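Local coordinates for uncharacterized protein YqbN (PDB 3KLU) that is of unknown function but probably acts as a chaperone in phage tail assembly, at residues 52-57 / 132-137; 85-90 / 94-99; 99-104 / 110-115. All coordinates share one frame; numbering follows the deposited sequence.

In the fold
From the N terminus the chain lays down strands 26-28 and 44-46, then helix 51-60, which carries the first half of contact 1; its partner, residues 132-137, is the last part of the model, so contact 1 closes a long loop that holds contacts 2 and 3. Helix 78-89 runs into strand 90-92, the third strand of the antiparallel sheet, and contact 2 closes a short loop around it. Contact 3 follows in series, sharing Glu99 and pairing helix 98-103 with helix 109-116. Contacts 1 and 2 touch through Arg53 with Glu88 and Asn134 with Thr89; contacts 2 and 3 touch through Phe95, Lys96 and Arg101. Contacts 1 and 3, with centres 23 Å apart, do not meet.

Contact 1: 52-57 / 132-137; sequences DRIDEL and EINGFD
Ile54, on helix 51-60, meets Asn134 and Phe136 where a Schellman motif ends helix 120-133. The motif is defined by two bonds, Phe136 N to Ile131 O and Gly135 N to Glu132 O, with Gly135 at positive phi (68°) as its C-prime residue. Following Ile54 outward, CB points toward the other segment, and the side chain splits there. CG2 lies anti to the backbone N. CG1 lies beside that N and anti to the carbonyl carbon (chi1 -68°), and from it an extended second torsion of 160° carries CD1 across the gap. This methyl does all the touching: CD1 is 4.2 Å from Asn134 OD1 and reaches the Phe136 ring at its edge, near the ring plane. The two hydrophobic side chains approach from opposite directions, and the backbones stay well apart, with Ile54 CA and Asn134 CA separated by 9.4 Å. The contact is small, burying 102 Å² at the surface.

The amide of Asn134 is oriented by partners elsewhere: OD1 accepts from Ile49 N, while ND2 donates to Thr89 OG1 and Ala130 O. The helix end is thereby tied to helix 78-89 and to the loop preceding helix 51-60. The Phe136 ring is backed by its own turn, with Asn134 O lying 3.5 Å above one face, offset toward the rim. At the edge, Ile54 CD1 is 3.9 Å from Phe136 CE2 and 4.0 Å from Phe136 CZ.

Contact 2: 85-90 / 94-99; sequences IAVETT and TFKAKE
Val87 and Glu88, in the last turn of helix 78-89, pack against Phe95 and Lys96 of the type I turn that follows strand 90-92. The two methyls of Val87 divide the work: CG1 lies 3.9 Å from both CG and CE of Lys96, while CG2 approaches the edge of the Phe95 ring, 4.2 Å from Phe95 CD2. With its chain extended beyond CG, Lys96 runs across Val87 at a slant and brings NZ to Glu88 OE2 at 3.2 Å, a salt bridge in which NZ meets OE2 from above the carboxylate plane, 50° out of it. Glu88 OE1 pairs with Arg53, so this carboxylate links the turn to helix 51-60 as well.

Two waters bridge the Val87 carbonyl to the turn. Water 1 donates to Val87 O and accepts from Phe95 N, each at 2.8 Å; water 2 joins the same carbonyl to Thr94 OG1. Further out, the turn itself, from Thr94 to Ala97 and closed by Ala97 N to Thr94 O (3.0 Å), places Phe95 and Lys96 at its two central positions.

Phe95 continues inward against Val112, Ala113 and Val116 of helix 109-116, Phe44 of the central strand, and Trp126 of helix 120-133, whose ring it meets edge-to-face.

Contact 3: 99-104 / 110-115; sequences ELREAY and VEVAKR
Val112 turns its two methyls to Leu100 and Arg101, neighbours on helix 98-103, in a contact between two short consecutive helices, 98-103 and 109-116, joined by a loop and running in broadly the same direction. The backbones come nearest just past the end of helix 98-103, where Tyr104 CA and Val112 CA are 6.3 Å apart.

The apolar contacts centre on Val112. CG1, placed anti to the backbone N (chi1 -178°), lies 3.7 Å from Leu100 CB. CG2 touches the aliphatic part of Arg101 at 4.0 Å from its CG, the two side chains crossing at a slant. Tyr104 and Arg115 also make a van der Waals contact, sliding past each other in opposite directions: Tyr104 CD1 is 3.5 Å from Arg115 CB, the methylene approaching the ring obliquely.

Polar contacts complete the join. Glu111 OE2, one helical turn back, accepts from Arg115 NE with its anti lone pair in a salt bridge of 2.8 Å. This ion pair holds the guanidinium as NH1 turns to Tyr104; NH1 also has a weak bond to Lys105 O in the loop. Arg101 points its charge elsewhere, to Glu107, while its NE bonds to Lys96 O.

The hydrogen bond between the segments runs from Arg115 NH1 to Tyr104 O at 2.9 Å, with a C=O...N angle of 164° and the oxygen only 1° out of the guanidinium plane.

Contact 1: 52-57 / 132-137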
loop_
_atom_site.group_PDB
_atom_site.type_symbol
_atom_site.label_atom_id
_atom_site.label_comp_id
_atom_site.label_asym_id
_atom_site.label_seq_id
_atom_site.Cartn_x
_atom_site.Cartn_y
_atom_site.Cartn_z
ATOM N N ASP A 52 -8.560 -4.067 10.980
ATOM C CA ASP A 52 -9.689 -3.163 11.206
ATOM C C ASP A 52 -9.821 -2.230 9.991
ATOM O O ASP A 52 -10.914 -1.980 9.486
ATOM C CB ASP A 52 -9.467 -2.280 12.468
ATOM C CG ASP A 52 -9.770 -3.016 13.800
ATOM O OD1 ASP A 52 -10.193 -4.184 13.749
ATOM O OD2 ASP A 52 -9.588 -2.430 14.908
ATOM N N ARG A 53 -8.691 -1.719 9.526
ATOM C CA ARG A 53 -8.708 -0.773 8.415
ATOM C C ARG A 53 -9.128 -1.374 7.094
ATOM O O ARG A 53 -9.765 -0.711 6.270
ATOM C CB ARG A 53 -7.336 -0.116 8.264
ATOM C CG ARG A 53 -7.310 0.926 7.178
ATOM C CD ARG A 53 -8.474 1.955 7.323
ATOM N NE ARG A 53 -8.406 2.942 6.245
ATOM C CZ ARG A 53 -9.359 3.819 5.924
ATOM N NH1 ARG A 53 -10.516 3.872 6.587
ATOM N NH2 ARG A 53 -9.142 4.667 4.925
ATOM N N ILE A 54 -8.761 -2.635 6.882
ATOM C CA ILE A 54 -9.112 -3.319 5.653
ATOM C C ILE A 54 -10.633 -3.504 5.687
ATOM O O ILE A 54 -11.315 -3.572 4.648
ATOM C CB ILE A 54 -8.364 -4.665 5.577
ATOM C CG1 ILE A 54 -6.850 -4.395 5.401
ATOM C CG2 ILE A 54 -8.874 -5.480 4.440
ATOM C CD1 ILE A 54 -5.909 -5.548 5.786
ATOM N N ASP A 55 -11.170 -3.566 6.903
ATOM C CA ASP A 55 -12.602 -3.722 7.054
ATOM C C ASP A 55 -13.324 -2.455 6.665
ATOM O O ASP A 55 -14.255 -2.505 5.882
ATOM C CB ASP A 55 -12.958 -4.103 8.482
ATOM C CG ASP A 55 -12.714 -5.571 8.764
ATOM O OD1 ASP A 55 -12.893 -6.388 7.833
ATOM O OD2 ASP A 55 -12.362 -5.908 9.916
ATOM N N GLU A 56 -12.914 -1.312 7.197
ATOM C CA GLU A 56 -13.602 -0.098 6.803
ATOM C C GLU A 56 -13.474 0.112 5.296
ATOM O O GLU A 56 -14.353 0.697 4.676
ATOM C CB GLU A 56 -13.038 1.134 7.475
ATOM C CG GLU A 56 -12.363 0.931 8.778
ATOM C CD GLU A 56 -11.779 2.238 9.233
ATOM O OE1 GLU A 56 -10.743 2.252 9.934
ATOM O OE2 GLU A 56 -12.375 3.272 8.881
ATOM N N LEU A 57 -12.380 -0.341 4.699
ATOM C CA LEU A 57 -12.251 -0.155 3.266
ATOM C C LEU A 57 -13.239 -1.020 2.513
ATOM O O LEU A 57 -13.795 -0.598 1.491
ATOM C CB LEU A 57 -10.824 -0.459 2.781
ATOM C CG LEU A 57 -9.866 0.669 3.168
ATOM C CD1 LEU A 57 -8.406 0.272 2.903
ATOM C CD2 LEU A 57 -10.288 1.947 2.399
ATOM N N GLU A 132 0.025 -8.750 -1.058
ATOM C CA GLU A 132 0.918 -9.720 -0.471
ATOM C C GLU A 132 1.468 -9.199 0.843
ATOM O O GLU A 132 1.538 -9.940 1.810
ATOM C CB GLU A 132 2.064 -10.006 -1.442
ATOM C CG GLU A 132 3.196 -10.863 -0.856
ATOM C CD GLU A 132 4.438 -10.874 -1.739
ATOM O OE1 GLU A 132 4.290 -10.954 -2.981
ATOM O OE2 GLU A 132 5.555 -10.807 -1.187
ATOM N N ILE A 133 1.887 -7.936 0.870
ATOM C CA ILE A 133 2.408 -7.329 2.084
ATOM C C ILE A 133 1.371 -7.380 3.251
ATOM O O ILE A 133 1.745 -7.328 4.432
ATOM C CB ILE A 133 2.783 -5.855 1.821
ATOM C CG1 ILE A 133 4.101 -5.776 1.038
ATOM C CG2 ILE A 133 2.914 -5.088 3.148
ATOM C CD1 ILE A 133 5.318 -6.109 1.832
ATOM N N ASN A 134 0.079 -7.480 2.929
ATOM C CA ASN A 134 -0.934 -7.525 3.959
ATOM C C ASN A 134 -1.295 -8.969 4.304
ATOM O O ASN A 134 -2.392 -9.239 4.792
ATOM C CB ASN A 134 -2.173 -6.758 3.483
ATOM C CG ASN A 134 -2.003 -5.277 3.597
ATOM O OD1 ASN A 134 -1.971 -4.737 4.688
ATOM N ND2 ASN A 134 -1.858 -4.607 2.472
ATOM N N GLY A 135 -0.364 -9.886 4.031
ATOM C CA GLY A 135 -0.576 -11.301 4.300
ATOM C C GLY A 135 -1.624 -12.039 3.481
ATOM O O GLY A 135 -1.942 -13.183 3.778
ATOM N N PHE A 136 -2.192 -11.436 2.452
ATOM C CA PHE A 136 -3.189 -12.179 1.682
ATOM C C PHE A 136 -2.560 -13.089 0.646
ATOM O O PHE A 136 -1.875 -12.626 -0.265
ATOM C CB PHE A 136 -4.156 -11.218 1.019
ATOM C CG PHE A 136 -4.986 -10.467 1.999
ATOM C CD1 PHE A 136 -5.908 -11.145 2.799
ATOM C CD2 PHE A 136 -4.818 -9.102 2.177
ATOM C CE1 PHE A 136 -6.651 -10.476 3.768
ATOM C CE2 PHE A 136 -5.557 -8.413 3.145
ATOM C CZ PHE A 136 -6.475 -9.104 3.943
ATOM N N ASP A 137 -2.767 -14.391 0.795
ATOM C CA ASP A 137 -2.211 -15.339 -0.154
ATOM C C ASP A 137 -0.690 -15.227 -0.214
ATOM O O ASP A 137 0.018 -15.833 0.589
ATOM C CB ASP A 137 -2.813 -15.083 -1.537
ATOM C CG ASP A 137 -2.186 -15.937 -2.607
ATOM O OD1 ASP A 137 -2.232 -17.181 -2.485
ATOM O OD2 ASP A 137 -1.645 -15.362 -3.575
#

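Contact 2: 85-90 / 94-99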
loop_
_atom_site.group_PDB
_atom_site.type_symbol
_atom_site.label_atom_id
_atom_site.label_comp_id
_atom_site.label_asym_id
_atom_site.label_seq_id
_atom_site.Cartn_x
_atom_site.Cartn_y
_atom_site.Cartn_z
ATOM N N ILE A 85 -6.389 -0.227 -0.797
ATOM C CA ILE A 85 -5.522 -0.939 0.152
ATOM C C ILE A 85 -4.041 -0.664 -0.170
ATOM O O ILE A 85 -3.207 -0.374 0.745
ATOM C CB ILE A 85 -5.750 -2.479 0.097
ATOM C CG1 ILE A 85 -7.171 -2.835 0.540
ATOM C CG2 ILE A 85 -4.725 -3.173 0.976
ATOM C CD1 ILE A 85 -7.502 -4.349 0.486
ATOM N N ALA A 86 -3.723 -0.769 -1.468
ATOM C CA ALA A 86 -2.368 -0.546 -1.967
ATOM C C ALA A 86 -1.897 0.875 -1.655
ATOM O O ALA A 86 -0.774 1.074 -1.155
ATOM C CB ALA A 86 -2.310 -0.804 -3.502
ATOM N N VAL A 87 -2.747 1.861 -1.954
ATOM C CA VAL A 87 -2.392 3.241 -1.662
ATOM C C VAL A 87 -1.980 3.369 -0.187
ATOM O O VAL A 87 -0.933 3.902 0.111
ATOM C CB VAL A 87 -3.585 4.197 -1.982
ATOM C CG1 VAL A 87 -3.390 5.592 -1.287
ATOM C CG2 VAL A 87 -3.657 4.421 -3.500
ATOM N N GLU A 88 -2.794 2.836 0.725
ATOM C CA GLU A 88 -2.508 2.937 2.163
ATOM C C GLU A 88 -1.372 1.998 2.681
ATOM O O GLU A 88 -0.675 2.284 3.665
ATOM C CB GLU A 88 -3.820 2.753 2.922
ATOM C CG GLU A 88 -4.748 3.943 2.688
ATOM C CD GLU A 88 -6.114 3.800 3.369
ATOM O OE1 GLU A 88 -6.233 3.054 4.373
ATOM O OE2 GLU A 88 -7.081 4.450 2.912
ATOM N N THR A 89 -1.152 0.900 1.982
ATOM C CA THR A 89 -0.057 0.015 2.348
ATOM C C THR A 89 1.268 0.616 1.844
ATOM O O THR A 89 2.348 0.208 2.256
ATOM C CB THR A 89 -0.279 -1.324 1.678
ATOM O OG1 THR A 89 -1.509 -1.852 2.171
ATOM C CG2 THR A 89 0.874 -2.282 1.906
ATOM N N THR A 90 1.185 1.592 0.946
ATOM C CA THR A 90 2.407 2.167 0.402
ATOM C C THR A 90 2.832 3.417 1.118
ATOM O O THR A 90 2.236 4.474 0.924
ATOM C CB THR A 90 2.244 2.447 -1.097
ATOM O OG1 THR A 90 1.955 1.217 -1.767
ATOM C CG2 THR A 90 3.514 3.027 -1.684
ATOM N N THR A 94 3.540 8.009 -0.928
ATOM C CA THR A 94 2.148 7.910 -0.536
ATOM C C THR A 94 1.386 8.772 -1.526
ATOM O O THR A 94 1.564 9.991 -1.589
ATOM C CB THR A 94 1.870 8.397 0.903
ATOM O OG1 THR A 94 0.449 8.576 1.099
ATOM C CG2 THR A 94 2.570 9.655 1.156
ATOM N N PHE A 95 0.525 8.117 -2.297
ATOM C CA PHE A 95 -0.256 8.782 -3.342
ATOM C C PHE A 95 -1.298 9.785 -2.899
ATOM O O PHE A 95 -1.940 10.454 -3.730
ATOM C CB PHE A 95 -0.866 7.722 -4.256
ATOM C CG PHE A 95 0.169 6.914 -4.955
ATOM C CD1 PHE A 95 1.194 7.558 -5.656
ATOM C CD2 PHE A 95 0.124 5.529 -4.941
ATOM C CE1 PHE A 95 2.175 6.835 -6.352
ATOM C CE2 PHE A 95 1.100 4.764 -5.632
ATOM C CZ PHE A 95 2.124 5.420 -6.340
ATOM N N LYS A 96 -1.437 9.905 -1.585
ATOM C CA LYS A 96 -2.369 10.854 -1.015
ATOM C C LYS A 96 -1.661 12.184 -0.817
ATOM O O LYS A 96 -2.306 13.185 -0.568
ATOM C CB LYS A 96 -2.859 10.360 0.340
ATOM C CG LYS A 96 -3.672 9.123 0.257
ATOM C CD LYS A 96 -4.316 8.883 1.565
ATOM C CE LYS A 96 -5.129 7.608 1.511
ATOM N NZ LYS A 96 -5.927 7.472 2.752
ATOM N N ALA A 97 -0.343 12.187 -0.932
ATOM C CA ALA A 97 0.429 13.411 -0.725
ATOM C C ALA A 97 -0.092 14.521 -1.592
ATOM O O ALA A 97 -0.317 14.338 -2.797
ATOM C CB ALA A 97 1.899 13.184 -1.032
ATOM N N LYS A 98 -0.279 15.677 -0.971
ATOM C CA LYS A 98 -0.750 16.853 -1.676
ATOM C C LYS A 98 0.137 17.149 -2.865
ATOM O O LYS A 98 -0.346 17.515 -3.928
ATOM C CB LYS A 98 -0.733 18.083 -0.768
ATOM C CG LYS A 98 -1.269 19.323 -1.461
ATOM C CD LYS A 98 -2.618 19.009 -2.086
ATOM C CE LYS A 98 -3.401 20.254 -2.492
ATOM N NZ LYS A 98 -4.652 19.881 -3.242
ATOM N N GLU A 99 1.439 16.996 -2.683
ATOM C CA GLU A 99 2.362 17.307 -3.768
ATOM C C GLU A 99 2.071 16.449 -4.997
ATOM O O GLU A 99 2.128 16.932 -6.135
ATOM C CB GLU A 99 3.793 17.102 -3.301
ATOM C CG GLU A 99 4.820 17.859 -4.081
ATOM C CD GLU A 99 6.222 17.558 -3.568
ATOM O OE1 GLU A 99 6.311 16.937 -2.468
ATOM O OE2 GLU A 99 7.224 17.938 -4.245
HETATM O O HOH W 1 0.553 5.374 -1.722
HETATM O O HOH W 2 -1.628 6.319 1.993
#

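Contact 3: 99-104 / 110-115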
loop_
_atom_site.group_PDB
_atom_site.type_symbol
_atom_site.label_atom_id
_atom_site.label_comp_id
_atom_site.label_asym_id
_atom_site.label_seq_id
_atom_site.Cartn_x
_atom_site.Cartn_y
_atom_site.Cartn_z
ATOM N N GLU A 99 1.439 16.996 -2.683
ATOM C CA GLU A 99 2.362 17.307 -3.768
ATOM C C GLU A 99 2.071 16.449 -4.997
ATOM O O GLU A 99 2.128 16.932 -6.135
ATOM C CB GLU A 99 3.793 17.102 -3.301
ATOM C CG GLU A 99 4.820 17.859 -4.081
ATOM C CD GLU A 99 6.222 17.558 -3.568
ATOM O OE1 GLU A 99 6.311 16.937 -2.468
ATOM O OE2 GLU A 99 7.224 17.938 -4.245
ATOM N N LEU A 100 1.746 15.181 -4.781
ATOM C CA LEU A 100 1.443 14.309 -5.913
ATOM C C LEU A 100 0.074 14.591 -6.464
ATOM O O LEU A 100 -0.135 14.500 -7.662
ATOM C CB LEU A 100 1.546 12.828 -5.523
ATOM C CG LEU A 100 3.009 12.409 -5.410
ATOM C CD1 LEU A 100 3.115 10.957 -4.871
ATOM C CD2 LEU A 100 3.713 12.550 -6.792
ATOM N N ARG A 101 -0.878 14.931 -5.606
ATOM C CA ARG A 101 -2.228 15.210 -6.113
ATOM C C ARG A 101 -2.190 16.454 -7.011
ATOM O O ARG A 101 -2.841 16.495 -8.073
ATOM C CB ARG A 101 -3.204 15.394 -4.948
ATOM C CG ARG A 101 -3.721 14.083 -4.393
ATOM C CD ARG A 101 -4.771 14.263 -3.285
ATOM N NE ARG A 101 -4.137 14.519 -2.005
ATOM C CZ ARG A 101 -4.306 15.631 -1.300
ATOM N NH1 ARG A 101 -5.092 16.592 -1.753
ATOM N NH2 ARG A 101 -3.689 15.777 -0.139
ATOM N N GLU A 102 -1.409 17.444 -6.584
ATOM C CA GLU A 102 -1.232 18.680 -7.340
ATOM C C GLU A 102 -0.560 18.378 -8.670
ATOM O O GLU A 102 -1.153 18.574 -9.728
ATOM C CB GLU A 102 -0.332 19.675 -6.595
ATOM C CG GLU A 102 -0.911 20.243 -5.319
ATOM C CD GLU A 102 -1.665 21.542 -5.529
ATOM O OE1 GLU A 102 -1.006 22.600 -5.661
ATOM O OE2 GLU A 102 -2.913 21.498 -5.564
ATOM N N ALA A 103 0.670 17.878 -8.605
ATOM C CA ALA A 103 1.454 17.609 -9.820
ATOM C C ALA A 103 0.788 16.765 -10.883
ATOM O O ALA A 103 0.945 17.042 -12.066
ATOM C CB ALA A 103 2.790 16.980 -9.462
ATOM N N TYR A 104 0.071 15.727 -10.481
ATOM C CA TYR A 104 -0.562 14.876 -11.461
ATOM C C TYR A 104 -1.975 15.311 -11.742
ATOM O O TYR A 104 -2.696 14.672 -12.506
ATOM C CB TYR A 104 -0.498 13.431 -10.987
ATOM C CG TYR A 104 0.868 12.839 -11.231
ATOM C CD1 TYR A 104 1.171 12.208 -12.441
ATOM C CD2 TYR A 104 1.868 12.940 -10.268
ATOM C CE1 TYR A 104 2.417 11.689 -12.683
ATOM C CE2 TYR A 104 3.128 12.426 -10.495
ATOM C CZ TYR A 104 3.401 11.798 -11.708
ATOM O OH TYR A 104 4.670 11.300 -11.940
ATOM N N VAL A 110 -5.898 6.954 -6.061
ATOM C CA VAL A 110 -5.790 5.774 -6.910
ATOM C C VAL A 110 -5.432 6.202 -8.340
ATOM O O VAL A 110 -4.726 5.492 -9.065
ATOM C CB VAL A 110 -7.117 4.982 -6.933
ATOM C CG1 VAL A 110 -7.079 3.903 -8.040
ATOM C CG2 VAL A 110 -7.357 4.338 -5.543
ATOM N N GLU A 111 -5.898 7.371 -8.739
ATOM C CA GLU A 111 -5.601 7.889 -10.089
ATOM C C GLU A 111 -4.141 8.384 -10.048
ATOM O O GLU A 111 -3.381 8.206 -11.000
ATOM C CB GLU A 111 -6.581 9.038 -10.426
ATOM C CG GLU A 111 -6.572 9.561 -11.847
ATOM C CD GLU A 111 -6.618 8.480 -12.900
ATOM O OE1 GLU A 111 -7.346 7.465 -12.748
ATOM O OE2 GLU A 111 -5.911 8.669 -13.915
ATOM N N VAL A 112 -3.747 8.979 -8.923
ATOM C CA VAL A 112 -2.376 9.412 -8.789
ATOM C C VAL A 112 -1.518 8.169 -9.035
ATOM O O VAL A 112 -0.551 8.213 -9.783
ATOM C CB VAL A 112 -2.026 9.935 -7.349
ATOM C CG1 VAL A 112 -0.539 10.410 -7.351
ATOM C CG2 VAL A 112 -2.935 11.062 -6.919
ATOM N N ALA A 113 -1.871 7.059 -8.401
ATOM C CA ALA A 113 -1.090 5.837 -8.598
ATOM C C ALA A 113 -1.038 5.418 -10.072
ATOM O O ALA A 113 0.034 5.073 -10.586
ATOM C CB ALA A 113 -1.662 4.661 -7.729
ATOM N N LYS A 114 -2.169 5.471 -10.764
ATOM C CA LYS A 114 -2.177 5.057 -12.173
ATOM C C LYS A 114 -1.352 5.981 -13.057
ATOM O O LYS A 114 -0.749 5.542 -14.018
ATOM C CB LYS A 114 -3.601 4.959 -12.701
ATOM C CG LYS A 114 -4.361 3.769 -12.134
ATOM C CD LYS A 114 -5.841 3.903 -12.503
ATOM C CE LYS A 114 -6.666 2.797 -11.905
ATOM N NZ LYS A 114 -6.035 1.496 -12.219
ATOM N N ARG A 115 -1.321 7.261 -12.726
ATOM C CA ARG A 115 -0.493 8.165 -13.503
ATOM C C ARG A 115 0.988 8.007 -13.137
ATOM O O ARG A 115 1.843 8.130 -14.003
ATOM C CB ARG A 115 -0.998 9.599 -13.318
ATOM C CG ARG A 115 -2.458 9.688 -13.765
ATOM C CD ARG A 115 -3.058 11.070 -13.672
ATOM N NE ARG A 115 -4.452 11.018 -14.124
ATOM C CZ ARG A 115 -5.293 12.061 -14.121
ATOM N NH1 ARG A 115 -4.897 13.246 -13.681
ATOM N NH2 ARG A 115 -6.530 11.928 -14.592
#